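Dinoflagellate luciferase (Lingulodinium polyedrum, PDB 1VPR) catalyses the oxidation of dinoflagellate luciferin by molecular oxygen with emission of blue light, this chain being the third of its three homologous luciferase domains. Local coordinates at residues Cys216-Ser221 / Arg230-Gly235; Arg208-Gly213 / Asn308-Asp313. All blocks are in the same frame, centred on the assembly; numbering follows the deposited sequence.

Contact 1 (Cys216-Ser221 / Arg230-Gly235); sequences CTVDAS and RTWKSG
Val218 O takes two bonds from one residue: Arg230 N at 3.1 Å and, from the other face of the carbonyl plane, Arg230 NH1 at 2.9 Å. They belong to a beta hairpin of the calycin barrel, strands 215-219 and 229-233, in which Val218 with Arg230 and Cys216 with Trp232 are antiparallel hydrogen-bonded pairs; Val218 N gives the return bond to Arg230 O, 2.7 Å. The arginine can donate from both ends because its chain bends back at chi2 and chi3 (-84° and -61°), which turns the guanidinium edge to the Val218 carbonyl, while Ala220 CB lies over one face. Glu240 forms a salt bridge with NE and the Arg227 carbonyl accepts from NH2, so the buried cation is held on several sides. Between these pairs comes the non-hydrogen-bonded pair Thr217-Thr231, whose side chains occupy the other face of the sheet and whose OG1 atoms probably share a hydrogen bond. On the face of Val218 and Arg230, the Trp232 indole reaches toward strand 215-219, with Val218 CG2 3.9 Å from Trp232 NE1. Cys216 CB makes a CH-pi contact over the Trp232 six-membered ring, 3.8 Å from its centroid, and Cys216 SG approaches that ring obliquely, 3.6 Å from Trp232 CH2.

Contact 2 (Arg208-Gly213 / Asn308-Asp313); sequences RINQFG and NDPESD
Pro310, Arg208 and Asn210 bury most of the surface where the loop after strand 297-307 lies against strand 206-212. The proline ring rests on the strand backbone between the two polar side chains, its CB 3.4 Å from Ile209 O and its CG 3.7 Å from Asn210 ND2. Arg208 runs alongside the loop with its chain extended from CG to NE (chi2 177°, chi3 -175°), passing Ser312 CB with its CD at 4.0 Å, so that NH2 arrives at Pro310 O. The bond from Arg208 NH2 to Pro310 O is 2.9 Å long and nearly straight (163° at the hydrogen), with the oxygen in the guanidinium plane. A water accepts from NH2 and links it weakly to Glu311 OE1, while the carbonyls of Gly68 and Lys70 take NE and NH1. Shortening Arg208 to an alanine would probably leave the carbonyls of Pro310, Gly68 and Lys70 without their common donor and open a gap beside Ser312 CB. Two residues along the strand, Asn210 ND2 donates to Ser312 O at 2.8 Å, meeting the oxygen from above its carbonyl plane though within the plane of its own amide. Within the loop, Asp309 OD2 accepts from Glu311 N, an Asx turn with Pro310 as its middle residue. Strand 206-212 runs between strands 215-219 and 163-169, and the loop crosses its Arg208 and Asn210 side on the way to helix 321-324.

In the fold
The centres of the two contacts lie about 10 Å apart in the catalytic domain of this luciferase unit, and both use the same antiparallel sheet. Strand 206-212 of contact 2 is followed in the chain by strand 215-219 of contact 1, its neighbour in the sheet, and then by strand 229-233; only after the remaining barrel strands does the chain return at 308-313. Contact 1 is thus local, a hairpin, whereas contact 2 closes a span of 94 residues. They meet directly: a backbone hydrogen bond joins Thr217 N to Asn210 O, and Asp219 OD2 probably bonds Ser312 OG. Contact 2 and the Asp219-Ser312 contact thus join the loop leaving the last barrel strand to two adjoining strands.

Contact 1 (Cys216-Ser221 / Arg230-Gly235)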
ATOM      1  N   CYS A 216       0.390 -12.958  -4.870  1.00 12.89           N
ATOM      2  CA  CYS A 216       1.276 -11.910  -5.357  1.00 11.27           C
ATOM      3  C   CYS A 216       2.270 -11.447  -4.312  1.00 10.92           C
ATOM      4  O   CYS A 216       1.976 -11.490  -3.122  1.00 14.68           O
ATOM      5  CB  CYS A 216       0.494 -10.654  -5.717  1.00 14.88           C
ATOM      6  SG  CYS A 216      -0.608 -10.737  -7.116  1.00 16.74           S
ATOM      7  N   THR A 217       3.424 -10.974  -4.765  1.00 11.51           N
ATOM      8  CA  THR A 217       4.408 -10.347  -3.879  1.00 10.93           C
ATOM      9  C   THR A 217       4.456  -8.920  -4.428  1.00 10.54           C
ATOM     10  O   THR A 217       4.560  -8.713  -5.641  1.00 11.71           O
ATOM     11  CB  THR A 217       5.774 -10.971  -3.980  1.00 12.67           C
ATOM     12  OG1 THR A 217       5.731 -12.268  -3.375  1.00 11.26           O
ATOM     13  CG2 THR A 217       6.812 -10.096  -3.235  1.00 12.15           C
ATOM     14  N   VAL A 218       4.352  -7.927  -3.550  1.00 12.31           N
ATOM     15  CA  VAL A 218       4.324  -6.541  -3.973  1.00 11.32           C
ATOM     16  C   VAL A 218       5.381  -5.686  -3.268  1.00 12.81           C
ATOM     17  O   VAL A 218       5.489  -5.699  -2.042  1.00 10.73           O
ATOM     18  CB  VAL A 218       2.911  -5.904  -3.704  1.00 12.67           C
ATOM     19  CG1 VAL A 218       2.881  -4.433  -4.137  1.00 10.28           C
ATOM     20  CG2 VAL A 218       1.836  -6.687  -4.442  1.00 12.51           C
ATOM     21  N   ASP A 219       6.172  -4.979  -4.061  1.00 12.14           N
ATOM     22  CA  ASP A 219       7.180  -4.067  -3.538  1.00 13.14           C
ATOM     23  C   ASP A 219       6.493  -2.718  -3.663  1.00 13.57           C
ATOM     24  O   ASP A 219       6.039  -2.342  -4.758  1.00 12.39           O
ATOM     25  CB  ASP A 219       8.454  -4.123  -4.390  1.00 15.49           C
ATOM     26  CG  ASP A 219       9.089  -5.505  -4.366  1.00 20.69           C
ATOM     27  OD1 ASP A 219       9.770  -5.830  -3.385  1.00 23.45           O
ATOM     28  OD2 ASP A 219       8.879  -6.303  -5.303  1.00 26.35           O
ATOM     29  N   ALA A 220       6.391  -2.017  -2.535  1.00 14.16           N
ATOM     30  CA  ALA A 220       5.748  -0.704  -2.447  1.00 15.06           C
ATOM     31  C   ALA A 220       6.714   0.290  -1.809  1.00 15.60           C
ATOM     32  O   ALA A 220       7.712  -0.106  -1.221  1.00 12.47           O
ATOM     33  CB  ALA A 220       4.484  -0.793  -1.608  1.00 16.21           C
ATOM     34  N   SER A 221       6.400   1.577  -1.912  1.00 16.05           N
ATOM     35  CA  SER A 221       7.272   2.625  -1.383  1.00 16.27           C
ATOM     36  C   SER A 221       7.525   2.575   0.114  1.00 17.23           C
ATOM     37  O   SER A 221       6.575   2.524   0.919  1.00 16.93           O
ATOM     38  CB  SER A 221       6.691   3.998  -1.737  1.00 19.84           C
ATOM     39  OG  SER A 221       7.408   5.062  -1.115  1.00 22.74           O
ATOM     40  N   ARG A 230       5.760  -7.388   0.521  1.00 17.25           N
ATOM     41  CA  ARG A 230       4.743  -8.207   1.185  1.00 16.08           C
ATOM     42  C   ARG A 230       4.186  -9.205   0.174  1.00 16.02           C
ATOM     43  O   ARG A 230       4.165  -8.953  -1.033  1.00 14.05           O
ATOM     44  CB  ARG A 230       3.579  -7.362   1.760  1.00 15.98           C
ATOM     45  CG  ARG A 230       2.525  -6.889   0.740  1.00 14.92           C
ATOM     46  CD  ARG A 230       2.939  -5.617   0.035  1.00 14.71           C
ATOM     47  NE  ARG A 230       3.119  -4.529   1.005  1.00 17.39           N
ATOM     48  CZ  ARG A 230       4.244  -3.820   1.130  1.00 18.23           C
ATOM     49  NH1 ARG A 230       5.282  -4.085   0.355  1.00 16.86           N
ATOM     50  NH2 ARG A 230       4.333  -2.838   2.024  1.00 15.91           N
ATOM     51  N   THR A 231       3.784 -10.361   0.674  1.00 15.66           N
ATOM     52  CA  THR A 231       3.190 -11.397  -0.170  1.00 17.03           C
ATOM     53  C   THR A 231       1.829 -11.714   0.445  1.00 15.97           C
ATOM     54  O   THR A 231       1.706 -11.845   1.668  1.00 16.13           O
ATOM     55  CB  THR A 231       4.034 -12.697  -0.172  1.00 17.79           C
ATOM     56  OG1 THR A 231       5.298 -12.452  -0.806  1.00 20.52           O
ATOM     57  CG2 THR A 231       3.330 -13.793  -0.943  1.00 17.51           C
ATOM     58  N   TRP A 232       0.809 -11.846  -0.393  1.00 14.13           N
ATOM     59  CA  TRP A 232      -0.514 -12.162   0.119  1.00 15.08           C
ATOM     60  C   TRP A 232      -1.274 -13.051  -0.853  1.00 15.34           C
ATOM     61  O   TRP A 232      -0.823 -13.295  -1.970  1.00 14.10           O
ATOM     62  CB  TRP A 232      -1.310 -10.864   0.410  1.00 14.10           C
ATOM     63  CG  TRP A 232      -1.194  -9.776  -0.613  1.00 13.48           C
ATOM     64  CD1 TRP A 232      -0.486  -8.601  -0.488  1.00 15.40           C
ATOM     65  CD2 TRP A 232      -1.753  -9.761  -1.940  1.00 15.19           C
ATOM     66  NE1 TRP A 232      -0.561  -7.870  -1.648  1.00 15.75           N
ATOM     67  CE2 TRP A 232      -1.327  -8.555  -2.558  1.00 15.91           C
ATOM     68  CE3 TRP A 232      -2.565 -10.645  -2.666  1.00 14.99           C
ATOM     69  CZ2 TRP A 232      -1.682  -8.215  -3.870  1.00 18.74           C
ATOM     70  CZ3 TRP A 232      -2.919 -10.305  -3.980  1.00 14.83           C
ATOM     71  CH2 TRP A 232      -2.476  -9.103  -4.564  1.00 16.74           C
ATOM     72  N   LYS A 233      -2.422 -13.559  -0.421  1.00 14.77           N
ATOM     73  CA  LYS A 233      -3.232 -14.402  -1.292  1.00 14.33           C
ATOM     74  C   LYS A 233      -4.678 -13.895  -1.269  1.00 13.08           C
ATOM     75  O   LYS A 233      -5.188 -13.458  -0.221  1.00 12.45           O
ATOM     76  CB  LYS A 233      -3.172 -15.875  -0.845  1.00 13.26           C
ATOM     77  CG  LYS A 233      -4.075 -16.816  -1.683  1.00 14.41           C
ATOM     78  CD  LYS A 233      -3.908 -18.294  -1.262  1.00 14.94           C
ATOM     79  CE  LYS A 233      -4.804 -19.189  -2.111  1.00 13.80           C
ATOM     80  NZ  LYS A 233      -4.379 -20.613  -2.066  1.00 13.67           N
ATOM     81  N   SER A 234      -5.317 -13.941  -2.433  1.00 13.98           N
ATOM     82  CA  SER A 234      -6.706 -13.517  -2.585  1.00 13.28           C
ATOM     83  C   SER A 234      -7.547 -14.034  -1.417  1.00 12.91           C
ATOM     84  O   SER A 234      -7.544 -15.223  -1.129  1.00 15.34           O
ATOM     85  CB  SER A 234      -7.247 -14.078  -3.904  1.00 15.72           C
ATOM     86  OG  SER A 234      -8.580 -13.684  -4.146  1.00 16.19           O
ATOM     87  N   GLY A 235      -8.240 -13.130  -0.730  1.00 14.31           N
ATOM     88  CA  GLY A 235      -9.118 -13.508   0.372  1.00 15.60           C
ATOM     89  C   GLY A 235      -8.473 -13.687   1.742  1.00 18.09           C
ATOM     90  O   GLY A 235      -9.180 -14.003   2.722  1.00 15.43           O
TER

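Contact 2 (Arg208-Gly213 / Asn308-Asp313)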
ATOM      1  N   ARG A 208       6.184  -2.860  -7.811  1.00 13.14           N
ATOM      2  CA  ARG A 208       6.808  -3.979  -8.522  1.00 11.84           C
ATOM      3  C   ARG A 208       5.951  -5.149  -8.044  1.00 11.91           C
ATOM      4  O   ARG A 208       5.811  -5.378  -6.840  1.00 13.11           O
ATOM      5  CB  ARG A 208       8.259  -4.184  -8.088  1.00 14.27           C
ATOM      6  CG  ARG A 208       9.205  -3.047  -8.476  1.00 12.30           C
ATOM      7  CD  ARG A 208      10.639  -3.289  -7.933  1.00 14.90           C
ATOM      8  NE  ARG A 208      11.545  -2.154  -8.178  1.00 16.46           N
ATOM      9  CZ  ARG A 208      12.365  -2.020  -9.225  1.00 17.82           C
ATOM     10  NH1 ARG A 208      13.129  -0.931  -9.325  1.00 17.22           N
ATOM     11  NH2 ARG A 208      12.454  -2.962 -10.162  1.00 14.91           N
ATOM     12  N   ILE A 209       5.356  -5.889  -8.970  1.00 12.41           N
ATOM     13  CA  ILE A 209       4.473  -6.974  -8.576  1.00 10.69           C
ATOM     14  C   ILE A 209       4.875  -8.280  -9.220  1.00 12.19           C
ATOM     15  O   ILE A 209       5.154  -8.342 -10.425  1.00 12.77           O
ATOM     16  CB  ILE A 209       3.015  -6.669  -9.010  1.00 12.52           C
ATOM     17  CG1 ILE A 209       2.534  -5.384  -8.362  1.00 10.98           C
ATOM     18  CG2 ILE A 209       2.075  -7.830  -8.634  1.00  8.76           C
ATOM     19  CD1 ILE A 209       1.166  -4.897  -8.944  1.00 14.96           C
ATOM     20  N   ASN A 210       4.918  -9.318  -8.408  1.00 10.46           N
ATOM     21  CA  ASN A 210       5.194 -10.654  -8.885  1.00 12.69           C
ATOM     22  C   ASN A 210       3.813 -11.236  -8.696  1.00 13.06           C
ATOM     23  O   ASN A 210       3.281 -11.202  -7.577  1.00 13.25           O
ATOM     24  CB  ASN A 210       6.166 -11.390  -7.963  1.00 12.51           C
ATOM     25  CG  ASN A 210       7.606 -11.208  -8.382  1.00 14.69           C
ATOM     26  OD1 ASN A 210       8.107 -11.935  -9.249  1.00  9.56           O
ATOM     27  ND2 ASN A 210       8.274 -10.227  -7.789  1.00 10.96           N
ATOM     28  N   GLN A 211       3.223 -11.754  -9.760  1.00 13.92           N
ATOM     29  CA  GLN A 211       1.892 -12.338  -9.640  1.00 13.29           C
ATOM     30  C   GLN A 211       1.859 -13.748 -10.200  1.00 14.35           C
ATOM     31  O   GLN A 211       2.336 -13.986 -11.308  1.00 14.28           O
ATOM     32  CB  GLN A 211       0.845 -11.483 -10.371  1.00 12.57           C
ATOM     33  CG  GLN A 211      -0.515 -12.228 -10.536  1.00 13.11           C
ATOM     34  CD  GLN A 211      -1.624 -11.398 -11.164  1.00 14.10           C
ATOM     35  OE1 GLN A 211      -1.380 -10.543 -12.014  1.00 15.01           O
ATOM     36  NE2 GLN A 211      -2.865 -11.665 -10.762  1.00 14.57           N
ATOM     37  N   PHE A 212       1.329 -14.688  -9.415  1.00 13.85           N
ATOM     38  CA  PHE A 212       1.190 -16.059  -9.884  1.00 16.57           C
ATOM     39  C   PHE A 212      -0.251 -16.456  -9.530  1.00 13.36           C
ATOM     40  O   PHE A 212      -0.520 -16.937  -8.435  1.00 12.70           O
ATOM     41  CB  PHE A 212       2.172 -16.995  -9.179  1.00 16.95           C
ATOM     42  CG  PHE A 212       2.142 -18.415  -9.727  1.00 25.07           C
ATOM     43  CD1 PHE A 212       2.838 -18.745 -10.894  1.00 26.97           C
ATOM     44  CD2 PHE A 212       1.418 -19.424  -9.066  1.00 27.36           C
ATOM     45  CE1 PHE A 212       2.820 -20.063 -11.398  1.00 28.02           C
ATOM     46  CE2 PHE A 212       1.397 -20.735  -9.558  1.00 27.01           C
ATOM     47  CZ  PHE A 212       2.102 -21.049 -10.724  1.00 27.67           C
ATOM     48  N   GLY A 213      -1.174 -16.230 -10.452  1.00 14.68           N
ATOM     49  CA  GLY A 213      -2.565 -16.560 -10.174  1.00 13.21           C
ATOM     50  C   GLY A 213      -3.140 -15.666  -9.083  1.00 12.78           C
ATOM     51  O   GLY A 213      -3.177 -14.439  -9.223  1.00 14.44           O
ATOM     52  N   ASN A 308       7.118  -5.684 -18.093  1.00 12.00           N
ATOM     53  CA  ASN A 308       6.465  -6.911 -17.652  1.00 12.76           C
ATOM     54  C   ASN A 308       7.318  -7.593 -16.562  1.00 14.56           C
ATOM     55  O   ASN A 308       6.883  -8.548 -15.933  1.00 16.44           O
ATOM     56  CB  ASN A 308       6.312  -7.898 -18.810  1.00 13.71           C
ATOM     57  CG  ASN A 308       5.175  -7.541 -19.734  1.00 15.08           C
ATOM     58  OD1 ASN A 308       4.204  -6.899 -19.321  1.00 13.31           O
ATOM     59  ND2 ASN A 308       5.274  -7.972 -20.995  1.00 15.84           N
ATOM     60  N   ASP A 309       8.527  -7.086 -16.334  1.00 12.55           N
ATOM     61  CA  ASP A 309       9.440  -7.652 -15.355  1.00 14.06           C
ATOM     62  C   ASP A 309       9.529  -6.787 -14.098  1.00 15.97           C
ATOM     63  O   ASP A 309       9.929  -5.608 -14.163  1.00 14.71           O
ATOM     64  CB  ASP A 309      10.831  -7.775 -15.995  1.00 15.70           C
ATOM     65  CG  ASP A 309      11.825  -8.490 -15.117  1.00 17.79           C
ATOM     66  OD1 ASP A 309      12.978  -8.637 -15.570  1.00 22.15           O
ATOM     67  OD2 ASP A 309      11.468  -8.914 -13.994  1.00 17.66           O
ATOM     68  N   PRO A 310       9.144  -7.345 -12.930  1.00 14.64           N
ATOM     69  CA  PRO A 310       9.220  -6.540 -11.707  1.00 15.16           C
ATOM     70  C   PRO A 310      10.676  -6.346 -11.269  1.00 16.01           C
ATOM     71  O   PRO A 310      10.984  -5.429 -10.495  1.00 14.05           O
ATOM     72  CB  PRO A 310       8.432  -7.376 -10.705  1.00 14.49           C
ATOM     73  CG  PRO A 310       8.757  -8.793 -11.144  1.00 14.53           C
ATOM     74  CD  PRO A 310       8.562  -8.667 -12.649  1.00 14.97           C
ATOM     75  N   GLU A 311      11.562  -7.204 -11.777  1.00 14.79           N
ATOM     76  CA  GLU A 311      12.989  -7.162 -11.410  1.00 16.93           C
ATOM     77  C   GLU A 311      13.102  -7.162  -9.886  1.00 17.29           C
ATOM     78  O   GLU A 311      13.806  -6.343  -9.284  1.00 14.28           O
ATOM     79  CB  GLU A 311      13.659  -5.917 -12.013  1.00 18.22           C
ATOM     80  CG  GLU A 311      13.823  -6.024 -13.534  1.00 19.27           C
ATOM     81  CD  GLU A 311      14.759  -4.971 -14.114  1.00 24.40           C
ATOM     82  OE1 GLU A 311      14.289  -3.890 -14.513  1.00 24.67           O
ATOM     83  OE2 GLU A 311      15.980  -5.223 -14.159  1.00 27.83           O
ATOM     84  N   SER A 312      12.382  -8.091  -9.273  1.00 17.23           N
ATOM     85  CA  SER A 312      12.343  -8.222  -7.826  1.00 16.26           C
ATOM     86  C   SER A 312      11.820  -9.624  -7.567  1.00 17.24           C
ATOM     87  O   SER A 312      10.973 -10.121  -8.318  1.00 16.57           O
ATOM     88  CB  SER A 312      11.396  -7.171  -7.256  1.00 18.48           C
ATOM     89  OG  SER A 312      11.532  -7.095  -5.843  1.00 23.11           O
ATOM     90  N   ASP A 313      12.316 -10.272  -6.523  1.00 14.59           N
ATOM     91  CA  ASP A 313      11.900 -11.645  -6.226  1.00 17.10           C
ATOM     92  C   ASP A 313      10.739 -11.818  -5.257  1.00 16.64           C
ATOM     93  O   ASP A 313      10.530 -11.004  -4.384  1.00 16.21           O
ATOM     94  CB  ASP A 313      13.076 -12.427  -5.652  1.00 19.87           C
ATOM     95  CG  ASP A 313      14.227 -12.553  -6.627  1.00 24.54           C
ATOM     96  OD1 ASP A 313      15.385 -12.609  -6.146  1.00 31.51           O
ATOM     97  OD2 ASP A 313      13.979 -12.606  -7.854  1.00 24.85           O
TER
HETATM   98  O   HOH W   1      14.525  -2.330 -11.897  1.00 22.54           O